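Long-range contacts in capsid protein VP1 (Human polyomavirus 12, PDB 6Y5Z), which forms the disulfide-linked pentamers of the viral coat and probably assembles them into an icosahedral capsid of T=7 symmetry: residues T50-D55 against Q142-Q147; P63-A68 against Y182-W187; T94-S99 against P211-T216; H118-S123 against G247-G252. All coordinates share one frame; numbering follows the deposited sequence. Where two conformers were deposited one is given.

Contact 1: T50-D55 against Q142-Q147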
loop_
_atom_site.group_PDB
_atom_site.type_symbol
_atom_site.label_atom_id
_atom_site.label_comp_id
_atom_site.label_asym_id
_atom_site.label_seq_id
_atom_site.Cartn_x
_atom_site.Cartn_y
_atom_site.Cartn_z
ATOM N N THR D 50 -19.399 29.133 -12.783
ATOM C CA THR D 50 -19.976 30.100 -11.817
ATOM C C THR D 50 -21.336 29.602 -11.321
ATOM O O THR D 50 -21.866 30.197 -10.345
ATOM C CB THR D 50 -20.094 31.500 -12.442
ATOM O OG1 THR D 50 -20.980 31.387 -13.553
ATOM C CG2 THR D 50 -18.756 32.057 -12.864
ATOM N N ALA D 51 -21.898 28.581 -11.969
ATOM C CA ALA D 51 -23.190 27.963 -11.625
ATOM C C ALA D 51 -23.279 26.610 -12.317
ATOM O O ALA D 51 -22.579 26.429 -13.322
ATOM C CB ALA D 51 -24.314 28.869 -12.089
ATOM N N ARG D 52 -24.137 25.709 -11.843
ATOM C CA ARG D 52 -24.336 24.397 -12.509
ATOM C C ARG D 52 -24.882 24.585 -13.921
ATOM O O ARG D 52 -24.559 23.776 -14.791
ATOM C CB ARG D 52 -25.342 23.521 -11.759
ATOM C CG ARG D 52 -24.734 22.587 -10.742
ATOM C CD ARG D 52 -25.791 21.658 -10.187
ATOM N NE ARG D 52 -25.732 20.286 -10.664
ATOM C CZ ARG D 52 -26.789 19.491 -10.781
ATOM N NH1 ARG D 52 -27.999 19.941 -10.497
ATOM N NH2 ARG D 52 -26.652 18.240 -11.164
ATOM N N GLU D 53 -25.664 25.650 -14.143
ATOM C CA GLU D 53 -26.374 25.893 -15.425
ATOM C C GLU D 53 -25.493 26.652 -16.417
ATOM O O GLU D 53 -25.931 26.830 -17.548
ATOM C CB GLU D 53 -27.642 26.711 -15.168
ATOM C CG GLU D 53 -28.658 25.993 -14.319
ATOM C CD GLU D 53 -28.398 25.919 -12.820
ATOM O OE1 GLU D 53 -27.559 26.711 -12.272
ATOM O OE2 GLU D 53 -29.053 25.051 -12.187
ATOM N N THR D 54 -24.318 27.143 -16.010
ATOM C CA THR D 54 -23.400 27.901 -16.894
ATOM C C THR D 54 -22.083 27.148 -17.073
ATOM O O THR D 54 -21.070 27.781 -17.330
ATOM C CB THR D 54 -23.144 29.306 -16.344
ATOM O OG1 THR D 54 -22.535 29.180 -15.057
ATOM C CG2 THR D 54 -24.418 30.114 -16.250
ATOM N N ASP D 55 -22.101 25.833 -16.907
ATOM C CA ASP D 55 -20.873 25.008 -16.923
ATOM C C ASP D 55 -20.584 24.663 -18.386
ATOM O O ASP D 55 -21.268 23.769 -18.926
ATOM C CB ASP D 55 -21.080 23.798 -16.030
ATOM C CG ASP D 55 -19.848 22.939 -15.832
ATOM O OD1 ASP D 55 -18.758 23.332 -16.276
ATOM O OD2 ASP D 55 -20.026 21.893 -15.197
ATOM N N GLN D 142 -20.549 13.599 -13.956
ATOM C CA GLN D 142 -20.700 14.164 -12.593
ATOM C C GLN D 142 -21.945 15.067 -12.532
ATOM O O GLN D 142 -22.581 15.127 -11.469
ATOM C CB GLN D 142 -19.422 14.899 -12.185
ATOM C CG GLN D 142 -19.443 15.343 -10.723
ATOM C CD GLN D 142 -18.037 15.524 -10.200
ATOM O OE1 GLN D 142 -17.463 14.612 -9.594
ATOM N NE2 GLN D 142 -17.443 16.653 -10.546
ATOM N N SER D 143 -22.270 15.755 -13.633
ATOM C CA SER D 143 -23.406 16.695 -13.731
ATOM C C SER D 143 -24.070 16.550 -15.096
ATOM O O SER D 143 -23.375 16.683 -16.125
ATOM C CB SER D 143 -22.986 18.112 -13.500
ATOM O OG SER D 143 -24.055 18.987 -13.888
ATOM N N HIS D 144 -25.371 16.317 -15.104
ATOM C CA HIS D 144 -26.155 16.221 -16.354
ATOM C C HIS D 144 -26.286 17.599 -17.019
ATOM O O HIS D 144 -26.693 17.636 -18.192
ATOM C CB HIS D 144 -27.503 15.545 -16.080
ATOM C CG HIS D 144 -28.519 16.402 -15.412
ATOM N ND1 HIS D 144 -29.529 17.066 -16.122
ATOM C CD2 HIS D 144 -28.730 16.672 -14.100
ATOM C CE1 HIS D 144 -30.297 17.718 -15.262
ATOM N NE2 HIS D 144 -29.827 17.511 -14.012
ATOM N N LEU D 145 -25.931 18.694 -16.338
ATOM C CA LEU D 145 -26.201 20.059 -16.855
ATOM C C LEU D 145 -25.010 20.626 -17.626
ATOM O O LEU D 145 -25.157 21.731 -18.188
ATOM C CB LEU D 145 -26.606 20.970 -15.694
ATOM C CG LEU D 145 -27.977 20.670 -15.100
ATOM C CD1 LEU D 145 -28.219 21.509 -13.863
ATOM C CD2 LEU D 145 -29.074 20.910 -16.137
ATOM N N VAL D 146 -23.878 19.918 -17.692
ATOM C CA VAL D 146 -22.693 20.457 -18.413
ATOM C C VAL D 146 -23.085 20.656 -19.885
ATOM O O VAL D 146 -23.734 19.770 -20.460
ATOM C CB VAL D 146 -21.448 19.560 -18.281
ATOM C CG1 VAL D 146 -20.254 20.128 -19.039
ATOM C CG2 VAL D 146 -21.077 19.303 -16.822
ATOM N N GLN D 147 -22.667 21.785 -20.451
ATOM C CA GLN D 147 -22.806 22.101 -21.894
ATOM C C GLN D 147 -21.452 21.847 -22.565
ATOM O O GLN D 147 -20.537 22.689 -22.414
ATOM C CB GLN D 147 -23.252 23.556 -22.053
ATOM C CG GLN D 147 -24.506 23.883 -21.264
ATOM C CD GLN D 147 -24.838 25.354 -21.365
ATOM O OE1 GLN D 147 -24.750 25.953 -22.434
ATOM N NE2 GLN D 147 -25.142 25.960 -20.232
HETATM O O HOH W 1 -23.836 17.277 -10.148
HETATM O O HOH W 2 -22.985 21.491 -14.371
#
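Arg52 stretches along the turn formed by residues 143-146, and Leu145 covers one face of its guanidinium. CD1 of Leu145 sits 3.7 Å from NH1 of Arg52, off toward the rim of the flat group, and the two side chains cross at about a right angle. A bend at chi3 (106°) sets the guanidinium over that methyl. Past it comes the ring of His144, its plane turned 76° from the guanidinium, with CD2 of His144 3.9 Å from NH2 of Arg52, so the two groups do not stack. NH2 also reaches the carbonyl O of Gln142 through a water. A neighbouring subunit adds to the grip: Thr38 there bonds both Arg52 NH1 and His144 NE2, and Trp39 makes a cation-pi contact with Arg52. Glu53 runs beside Leu145, pointing the same way.

Further along, Asp55 presses OD2 to within 3.2 Å of CG2 of Val146, while its OD1 bonds His106 of the same neighbouring subunit. A second water accepts from Ser143 OG and donates to Asp55 OD2 and to the carbonyl O of Arg52, tying three residues together. Ser143 OG in turn accepts from N of Leu145 at 3.1 Å. The direct backbone bond is nearly straight at 173°, from N of Gln147 to O of Asp55 at 2.9 Å. What results is a type I beta turn with an ST turn inside it, docked on a second loop where two VP1 subunits of the pentamer meet.

Contact 2: P63-A68 against Y182-W187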
loop_
_atom_site.group_PDB
_atom_site.type_symbol
_atom_site.label_atom_id
_atom_site.label_comp_id
_atom_site.label_asym_id
_atom_site.label_seq_id
_atom_site.Cartn_x
_atom_site.Cartn_y
_atom_site.Cartn_z
ATOM N N PRO D 63 -9.068 16.457 -20.308
ATOM C CA PRO D 63 -8.366 15.323 -20.904
ATOM C C PRO D 63 -9.281 14.342 -21.633
ATOM O O PRO D 63 -10.457 14.215 -21.301
ATOM C CB PRO D 63 -7.704 14.638 -19.693
ATOM C CG PRO D 63 -8.630 14.994 -18.542
ATOM C CD PRO D 63 -9.065 16.417 -18.844
ATOM N N TYR D 64 -8.693 13.681 -22.620
ATOM C CA TYR D 64 -9.383 12.765 -23.552
ATOM C C TYR D 64 -8.708 11.403 -23.527
ATOM O O TYR D 64 -7.523 11.307 -23.197
ATOM C CB TYR D 64 -9.342 13.308 -24.987
ATOM C CG TYR D 64 -10.024 14.637 -25.129
ATOM C CD1 TYR D 64 -11.386 14.698 -25.379
ATOM C CD2 TYR D 64 -9.346 15.821 -24.923
ATOM C CE1 TYR D 64 -12.038 15.908 -25.454
ATOM C CE2 TYR D 64 -9.992 17.040 -24.993
ATOM C CZ TYR D 64 -11.354 17.081 -25.231
ATOM O OH TYR D 64 -12.047 18.254 -25.250
ATOM N N TYR D 65 -9.421 10.391 -24.001
ATOM C CA TYR D 65 -8.816 9.085 -24.336
ATOM C C TYR D 65 -7.936 9.246 -25.575
ATOM O O TYR D 65 -8.322 9.947 -26.521
ATOM C CB TYR D 65 -9.884 8.014 -24.549
ATOM C CG TYR D 65 -10.568 7.578 -23.278
ATOM C CD1 TYR D 65 -9.921 6.748 -22.373
ATOM C CD2 TYR D 65 -11.831 8.022 -22.939
ATOM C CE1 TYR D 65 -10.507 6.387 -21.176
ATOM C CE2 TYR D 65 -12.439 7.650 -21.753
ATOM C CZ TYR D 65 -11.784 6.822 -20.863
ATOM O OH TYR D 65 -12.390 6.440 -19.704
ATOM N N SER D 66 -6.771 8.604 -25.555
ATOM C CA SER D 66 -5.927 8.327 -26.740
ATOM C C SER D 66 -6.358 6.995 -27.356
ATOM O O SER D 66 -6.730 6.055 -26.615
ATOM C CB SER D 66 -4.485 8.302 -26.334
ATOM O OG SER D 66 -4.085 9.570 -25.839
ATOM N N CYS D 67 -6.261 6.860 -28.673
ATOM C CA CYS D 67 -6.506 5.555 -29.340
ATOM C C CYS D 67 -5.839 5.505 -30.703
ATOM O O CYS D 67 -5.595 6.559 -31.299
ATOM C CB CYS D 67 -7.973 5.193 -29.448
ATOM S SG CYS D 67 -8.946 6.380 -30.415
ATOM N N ALA D 68 -5.502 4.293 -31.112
ATOM C CA ALA D 68 -4.866 4.043 -32.414
ATOM C C ALA D 68 -5.292 2.656 -32.877
ATOM O O ALA D 68 -5.446 1.730 -32.046
ATOM C CB ALA D 68 -3.366 4.197 -32.313
ATOM N N TYR D 182 -13.033 11.980 -27.193
ATOM C CA TYR D 182 -13.944 11.400 -26.176
ATOM C C TYR D 182 -13.415 11.797 -24.805
ATOM O O TYR D 182 -12.355 11.285 -24.390
ATOM C CB TYR D 182 -13.987 9.878 -26.310
ATOM C CG TYR D 182 -14.751 9.355 -27.499
ATOM C CD1 TYR D 182 -14.223 9.402 -28.778
ATOM C CD2 TYR D 182 -16.005 8.791 -27.337
ATOM C CE1 TYR D 182 -14.928 8.925 -29.873
ATOM C CE2 TYR D 182 -16.719 8.300 -28.422
ATOM C CZ TYR D 182 -16.185 8.374 -29.691
ATOM O OH TYR D 182 -16.939 7.927 -30.748
ATOM N N PRO D 183 -14.037 12.765 -24.100
ATOM C CA PRO D 183 -13.478 13.214 -22.826
ATOM C C PRO D 183 -13.524 12.103 -21.775
ATOM O O PRO D 183 -14.488 11.366 -21.693
ATOM C CB PRO D 183 -14.360 14.367 -22.335
ATOM C CG PRO D 183 -15.326 14.645 -23.472
ATOM C CD PRO D 183 -15.276 13.479 -24.437
ATOM N N ILE D 184 -12.480 11.980 -20.960
ATOM C CA ILE D 184 -12.538 10.903 -19.928
ATOM C C ILE D 184 -13.676 11.214 -18.938
ATOM O O ILE D 184 -14.266 10.277 -18.384
ATOM C CB ILE D 184 -11.184 10.659 -19.236
ATOM C CG1 ILE D 184 -10.784 11.809 -18.329
ATOM C CG2 ILE D 184 -10.083 10.318 -20.237
ATOM C CD1 ILE D 184 -9.633 11.444 -17.409
ATOM N N GLU D 185 -14.016 12.482 -18.715
ATOM C CA GLU D 185 -14.993 12.825 -17.643
ATOM C C GLU D 185 -16.410 12.377 -18.020
ATOM O O GLU D 185 -17.257 12.411 -17.145
ATOM C CB GLU D 185 -14.912 14.294 -17.228
ATOM C CG GLU D 185 -15.508 15.233 -18.236
ATOM C CD GLU D 185 -15.608 16.654 -17.764
ATOM O OE1 GLU D 185 -14.606 17.194 -17.214
ATOM O OE2 GLU D 185 -16.700 17.237 -17.965
ATOM N N THR D 186 -16.664 11.922 -19.252
ATOM C CA THR D 186 -18.028 11.493 -19.656
ATOM C C THR D 186 -18.070 10.019 -20.039
ATOM O O THR D 186 -19.153 9.571 -20.351
ATOM C CB THR D 186 -18.613 12.345 -20.802
ATOM O OG1 THR D 186 -17.926 12.116 -22.034
ATOM C CG2 THR D 186 -18.593 13.819 -20.482
ATOM N N TRP D 187 -16.947 9.307 -20.095
ATOM C CA TRP D 187 -16.927 7.939 -20.686
ATOM C C TRP D 187 -16.070 6.987 -19.854
ATOM O O TRP D 187 -14.882 7.310 -19.600
ATOM C CB TRP D 187 -16.370 7.968 -22.113
ATOM C CG TRP D 187 -17.156 8.735 -23.131
ATOM C CD1 TRP D 187 -16.775 9.879 -23.751
ATOM C CD2 TRP D 187 -18.435 8.376 -23.680
ATOM N NE1 TRP D 187 -17.728 10.262 -24.663
ATOM C CE2 TRP D 187 -18.750 9.354 -24.649
ATOM C CE3 TRP D 187 -19.319 7.318 -23.471
ATOM C CZ2 TRP D 187 -19.947 9.305 -25.369
ATOM C CZ3 TRP D 187 -20.515 7.296 -24.154
ATOM C CH2 TRP D 187 -20.803 8.264 -25.114
HETATM O O HOH W 3 -12.327 14.824 -19.336
HETATM O O HOH W 4 -10.842 10.080 -27.572
#
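Tyr64 and Pro183 make a single beta bridge, which fastens the lead-in to strand 66-71 of the VP1 jelly roll to the loop that leads into strand 187-189. Its two backbone bonds are Tyr65 N to Tyr182 O at 3.1 Å and Ile184 N to Pro63 O at 3.0 Å.

Tyr65 carries most of the side-chain contact. Its CB starts near the carbonyl O of Tyr182. CG, next out, already meets CG2 of Ile184, and CD2 beyond it is 3.6 Å from O of Tyr182. The middle of the ring belongs to Ile184: CG2 stands 3.8 Å from the ring centroid and 7° off the normal, a CH-pi contact squarely over the face. Chi1 of 70° places CG1 of Ile184 between the backbone N and the carbonyl carbon, where it meets CG of Pro63 at 3.9 Å, while CG2 is left on the Tyr65 ring. Farther along the Tyr65 ring, CE2 passes CA of Ile184 and CB of Trp187. At the tip, OH of Tyr65 donates to the carbonyl O of Trp187 at 2.6 Å; that oxygen lies at the ring's edge, in its plane. The hydroxyl is also bonded to Tyr125 OH, so two partners fix the buried end of the ring.

Tyr64 works alongside, its CE1 resting 4.0 Å from CG of Pro183, while its own hydroxyl bonds the backbone O of Lys59. One water bridges Tyr65 O to Tyr182 N. A second extends the bridge at the other end: the carbonyl O of Pro63, already holding Ile184 N, also accepts from a water that accepts from Glu185 N.

Contact 3: T94-S99 against P211-T216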
loop_
_atom_site.group_PDB
_atom_site.type_symbol
_atom_site.label_atom_id
_atom_site.label_comp_id
_atom_site.label_asym_id
_atom_site.label_seq_id
_atom_site.Cartn_x
_atom_site.Cartn_y
_atom_site.Cartn_z
ATOM N N THR D 94 3.526 -2.858 -21.472
ATOM C CA THR D 94 3.103 -1.444 -21.593
ATOM C C THR D 94 3.797 -0.647 -20.506
ATOM O O THR D 94 4.092 -1.189 -19.429
ATOM C CB THR D 94 1.578 -1.307 -21.565
ATOM O OG1 THR D 94 1.250 0.059 -21.853
ATOM C CG2 THR D 94 0.976 -1.720 -20.243
ATOM N N GLU D 95 4.123 0.588 -20.846
ATOM C CA GLU D 95 4.929 1.484 -20.000
ATOM C C GLU D 95 4.406 2.903 -20.175
ATOM O O GLU D 95 4.257 3.360 -21.327
ATOM C CB GLU D 95 6.377 1.383 -20.463
ATOM C CG GLU D 95 7.311 2.276 -19.696
ATOM C CD GLU D 95 8.124 1.519 -18.697
ATOM O OE1 GLU D 95 7.507 0.848 -17.825
ATOM O OE2 GLU D 95 9.355 1.604 -18.825
ATOM N N VAL D 96 4.202 3.599 -19.074
ATOM C CA VAL D 96 3.982 5.061 -19.090
ATOM C C VAL D 96 5.360 5.690 -18.991
ATOM O O VAL D 96 6.086 5.407 -18.030
ATOM C CB VAL D 96 3.047 5.499 -17.956
ATOM C CG1 VAL D 96 2.921 7.011 -17.895
ATOM C CG2 VAL D 96 1.696 4.815 -18.090
ATOM N N ILE D 97 5.717 6.503 -19.974
ATOM C CA ILE D 97 7.086 7.075 -20.130
ATOM C C ILE D 97 7.108 8.490 -19.567
ATOM O O ILE D 97 6.202 9.243 -19.912
ATOM C CB ILE D 97 7.518 7.131 -21.609
ATOM C CG1 ILE D 97 7.467 5.761 -22.273
ATOM C CG2 ILE D 97 8.906 7.742 -21.712
ATOM C CD1 ILE D 97 8.126 4.706 -21.453
ATOM N N GLY D 98 8.131 8.854 -18.804
ATOM C CA GLY D 98 8.351 10.278 -18.494
ATOM C C GLY D 98 8.058 10.694 -17.067
ATOM O O GLY D 98 8.129 11.910 -16.822
ATOM N N SER D 99 7.894 9.764 -16.118
ATOM C CA SER D 99 7.784 10.153 -14.692
ATOM C C SER D 99 9.025 10.952 -14.285
ATOM O O SER D 99 8.893 11.859 -13.443
ATOM C CB SER D 99 7.535 8.958 -13.794
ATOM O OG SER D 99 8.616 8.079 -13.810
ATOM N N PRO D 211 1.696 11.947 -7.178
ATOM C CA PRO D 211 1.598 10.935 -8.223
ATOM C C PRO D 211 2.585 9.795 -7.960
ATOM O O PRO D 211 3.628 10.032 -7.365
ATOM C CB PRO D 211 1.995 11.666 -9.506
ATOM C CG PRO D 211 2.860 12.816 -9.034
ATOM C CD PRO D 211 2.330 13.190 -7.659
ATOM N N VAL D 212 2.211 8.593 -8.391
ATOM C CA VAL D 212 2.991 7.333 -8.185
ATOM C C VAL D 212 3.111 6.626 -9.535
ATOM O O VAL D 212 2.087 6.519 -10.222
ATOM C CB VAL D 212 2.299 6.412 -7.165
ATOM C CG1 VAL D 212 3.102 5.142 -6.930
ATOM C CG2 VAL D 212 2.013 7.136 -5.854
ATOM N N LEU D 213 4.295 6.158 -9.897
ATOM C CA LEU D 213 4.419 5.364 -11.133
ATOM C C LEU D 213 5.541 4.350 -10.960
ATOM O O LEU D 213 6.567 4.672 -10.352
ATOM C CB LEU D 213 4.659 6.308 -12.309
ATOM C CG LEU D 213 4.235 5.768 -13.670
ATOM C CD1 LEU D 213 2.710 5.750 -13.827
ATOM C CD2 LEU D 213 4.837 6.613 -14.766
ATOM N N THR D 214 5.335 3.156 -11.465
ATOM C CA THR D 214 6.431 2.177 -11.643
ATOM C C THR D 214 6.727 2.043 -13.133
ATOM O O THR D 214 5.844 2.317 -13.989
ATOM C CB THR D 214 6.117 0.844 -10.974
ATOM O OG1 THR D 214 5.047 0.271 -11.716
ATOM C CG2 THR D 214 5.767 0.994 -9.513
ATOM N N PHE D 215 7.950 1.645 -13.446
ATOM C CA PHE D 215 8.384 1.474 -14.846
ATOM C C PHE D 215 9.428 0.375 -14.850
ATOM O O PHE D 215 10.184 0.213 -13.875
ATOM C CB PHE D 215 8.840 2.800 -15.442
ATOM C CG PHE D 215 9.914 3.509 -14.666
ATOM C CD1 PHE D 215 11.254 3.250 -14.920
ATOM C CD2 PHE D 215 9.599 4.431 -13.678
ATOM C CE1 PHE D 215 12.245 3.908 -14.211
ATOM C CE2 PHE D 215 10.590 5.082 -12.961
ATOM C CZ PHE D 215 11.920 4.816 -13.229
ATOM N N THR D 216 9.358 -0.458 -15.872
ATOM C CA THR D 216 10.234 -1.636 -16.019
ATOM C C THR D 216 9.986 -2.149 -17.430
ATOM O O THR D 216 8.961 -1.770 -18.015
ATOM C CB THR D 216 9.979 -2.701 -14.945
ATOM O OG1 THR D 216 10.907 -3.785 -15.094
ATOM C CG2 THR D 216 8.561 -3.247 -14.975
HETATM O O HOH W 5 6.110 -1.673 -17.703
HETATM O O HOH W 6 5.103 1.966 -16.648
#
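Strand 94-96 passes strand 212-216 at a closest axial distance of 6.9 Å, with the chain directions 133° apart; Glu95 and Phe215 have the nearest CA atoms, and side chains and water, with no direct backbone-to-backbone bond, join the two. Glu95 spans the gap. It leaves the backbone with CG anti to N, then bends at chi2 (103°), and this swings the carboxylate onto the strand opposite. OE1 accepts from the backbone N of Thr216 at 3.0 Å, on its syn lone pair, the side facing the other oxygen. The same OE1 lies 3.4 Å from CB of Phe215, while the plane of the Phe215 ring stands steeply to that of the carboxylate. A water reinforces the link, donating to Glu95 OE1 and to the carbonyl O of Thr214 and accepting from N of Val96.

Farther along, the contact turns mostly apolar. Leu213 pushes CD2 between Val96 and Ser99: it is 3.7 Å from CG1 of Val96, whose side chain it crosses at about a right angle, and 3.7 Å from CB of Ser99. Ser99 OG meets the Phe215 ring at CE2, 3.7 Å away. Strand 212-216 also pairs antiparallel with a strand of another subunit, so the sheet runs on across the interface.

Glu95 OE2 bonds Tyr199 OH of that subunit, which gives each carboxylate oxygen a polar partner although the residue is buried. The carbonyl O of Thr216, a second acceptor only 3.0 Å from OE1, may well push the pKa of this glutamate upward, while the N-H, the water and the tyrosine hydroxyl would probably offset this in part.

Contact 4: H118-S123 against G247-G252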
loop_
_atom_site.group_PDB
_atom_site.type_symbol
_atom_site.label_atom_id
_atom_site.label_comp_id
_atom_site.label_asym_id
_atom_site.label_seq_id
_atom_site.Cartn_x
_atom_site.Cartn_y
_atom_site.Cartn_z
ATOM N N HIS D 118 6.904 23.777 -7.066
ATOM C CA HIS D 118 5.919 22.757 -6.628
ATOM C C HIS D 118 5.636 21.835 -7.796
ATOM O O HIS D 118 5.118 22.247 -8.820
ATOM C CB HIS D 118 4.646 23.400 -6.093
ATOM C CG HIS D 118 4.863 24.175 -4.858
ATOM N ND1 HIS D 118 3.799 24.628 -4.102
ATOM C CD2 HIS D 118 5.983 24.508 -4.183
ATOM C CE1 HIS D 118 4.273 25.246 -3.030
ATOM N NE2 HIS D 118 5.596 25.194 -3.061
ATOM N N PRO D 119 5.941 20.532 -7.694
ATOM C CA PRO D 119 5.750 19.645 -8.831
ATOM C C PRO D 119 4.289 19.228 -9.012
ATOM O O PRO D 119 3.429 19.506 -8.181
ATOM C CB PRO D 119 6.655 18.466 -8.480
ATOM C CG PRO D 119 6.569 18.411 -6.972
ATOM C CD PRO D 119 6.537 19.856 -6.528
ATOM N N VAL D 120 4.062 18.508 -10.109
ATOM C CA VAL D 120 2.721 18.028 -10.503
ATOM C C VAL D 120 2.139 17.155 -9.398
ATOM O O VAL D 120 2.775 16.153 -8.994
ATOM C CB VAL D 120 2.768 17.279 -11.838
ATOM C CG1 VAL D 120 1.456 16.575 -12.113
ATOM C CG2 VAL D 120 3.102 18.238 -12.980
ATOM N N VAL D 121 0.936 17.496 -8.964
ATOM C CA VAL D 121 0.221 16.703 -7.924
ATOM C C VAL D 121 -1.277 16.751 -8.214
ATOM O O VAL D 121 -1.765 17.632 -8.963
ATOM C CB VAL D 121 0.524 17.197 -6.499
ATOM C CG1 VAL D 121 1.959 16.936 -6.066
ATOM C CG2 VAL D 121 0.194 18.662 -6.343
ATOM N N GLY D 122 -2.015 15.867 -7.564
ATOM C CA GLY D 122 -3.473 15.819 -7.658
ATOM C C GLY D 122 -3.963 14.492 -8.165
ATOM O O GLY D 122 -3.321 13.457 -7.926
ATOM N N SER D 123 -5.125 14.497 -8.797
ATOM C CA SER D 123 -5.859 13.285 -9.185
ATOM C C SER D 123 -5.153 12.605 -10.364
ATOM O O SER D 123 -4.649 13.281 -11.268
ATOM C CB SER D 123 -7.280 13.598 -9.518
ATOM O OG SER D 123 -8.010 14.039 -8.371
ATOM N N GLY D 247 -1.791 14.363 -12.860
ATOM C CA GLY D 247 -2.187 15.387 -11.894
ATOM C C GLY D 247 -2.230 16.738 -12.551
ATOM O O GLY D 247 -2.364 16.791 -13.804
ATOM N N TRP D 248 -2.070 17.778 -11.749
ATOM C CA TRP D 248 -2.097 19.179 -12.238
ATOM C C TRP D 248 -0.745 19.843 -12.033
ATOM O O TRP D 248 -0.126 19.711 -10.959
ATOM C CB TRP D 248 -3.218 19.995 -11.582
ATOM C CG TRP D 248 -4.572 19.455 -11.914
ATOM C CD1 TRP D 248 -5.225 19.509 -13.110
ATOM C CD2 TRP D 248 -5.437 18.741 -11.024
ATOM N NE1 TRP D 248 -6.442 18.883 -13.024
ATOM C CE2 TRP D 248 -6.583 18.383 -11.761
ATOM C CE3 TRP D 248 -5.347 18.372 -9.675
ATOM C CZ2 TRP D 248 -7.625 17.653 -11.187
ATOM C CZ3 TRP D 248 -6.378 17.660 -9.110
ATOM C CH2 TRP D 248 -7.497 17.311 -9.858
ATOM N N PHE D 249 -0.363 20.615 -13.041
ATOM C CA PHE D 249 0.810 21.516 -13.049
ATOM C C PHE D 249 0.341 22.918 -12.687
ATOM O O PHE D 249 -0.715 23.328 -13.187
ATOM C CB PHE D 249 1.429 21.486 -14.444
ATOM C CG PHE D 249 2.646 22.354 -14.634
ATOM C CD1 PHE D 249 2.522 23.648 -15.118
ATOM C CD2 PHE D 249 3.924 21.873 -14.384
ATOM C CE1 PHE D 249 3.633 24.451 -15.285
ATOM C CE2 PHE D 249 5.036 22.668 -14.588
ATOM C CZ PHE D 249 4.890 23.967 -15.027
ATOM N N THR D 250 1.096 23.640 -11.859
ATOM C CA THR D 250 0.808 25.070 -11.606
ATOM C C THR D 250 2.023 25.909 -12.003
ATOM O O THR D 250 3.077 25.830 -11.349
ATOM C CB THR D 250 0.418 25.337 -10.149
ATOM O OG1 THR D 250 -0.580 24.406 -9.743
ATOM C CG2 THR D 250 -0.101 26.747 -9.951
ATOM N N ALA D 251 1.849 26.725 -13.034
ATOM C CA ALA D 251 2.884 27.657 -13.522
ATOM C C ALA D 251 3.053 28.805 -12.530
ATOM O O ALA D 251 2.069 29.191 -11.846
ATOM C CB ALA D 251 2.509 28.197 -14.881
ATOM N N GLY D 252 4.228 29.429 -12.541
ATOM C CA GLY D 252 4.539 30.534 -11.621
ATOM C C GLY D 252 3.835 31.836 -11.986
ATOM O O GLY D 252 3.960 32.791 -11.202
HETATM O O HOH W 7 3.162 22.016 -10.817
HETATM O O HOH W 8 4.015 24.808 -9.153
#
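Val121 and Trp248 form an antiparallel hydrogen-bonded pair, a single bridge that lays the loop before strand 124-131 against the end of strand 237-250 in the VP1 jelly roll. At the start of the loop, His118 reaches the strand through water: its carbonyl O accepts hydrogen bonds from two waters; one of these accepts from Thr250 N and the other donates to Thr250 O.

Val120 lies along the strand, reaching from Gly247 to Phe249. Its CG2 comes in at the edge of the Phe249 ring, in the ring plane, and touches CB of Phe249 at 3.9 Å, while CG1 packs over the backbone of Gly247. Chi1 of 170° turns CG1 anti to the backbone N, toward Gly247, and CG2 toward Phe249. CA of Val120 also makes a CA-H...O contact of 3.3 Å to Trp248 O.

Next comes the bridge itself: Val121 N donates to Trp248 O at 3.2 Å, and Trp248 N to Val121 O at 2.8 Å. Gly122 then slides its bare CA to 3.7 Å from CZ3 of Trp248, an indole that also meets Phe259 edge-to-face.

Ser123 sits by the far end of that ring, its OG 3.6 Å from CH2 of Trp248 and hydrogen-bonded to the carbonyl O of Gly206. Its own carbonyl O receives a CA-H...O contact from Gly247 CA, 3.3 Å away.

Overall arrangement
Along the chain the four first segments all precede the four second segments, in the same order, so every pair of contacts interlocks. Contacts 2, 3 and 4 all reach the large antiparallel jelly-roll sheet, with strands 66-71 and 237-250 direct neighbours in it. Contact 1 lies out among the loops, its centre about 34 Å from that of contact 3 and about 19 Å from that of contact 2. Contacts 3 and 4, centres about 17 Å apart, touch where Pro211 CD meets Val120 O at 3.3 Å. Contacts 1, 2 and 4 reach one neighbouring subunit and contacts 3 and 4 another, so the loops and strands making these contacts also face the chain's neighbours in the pentamer.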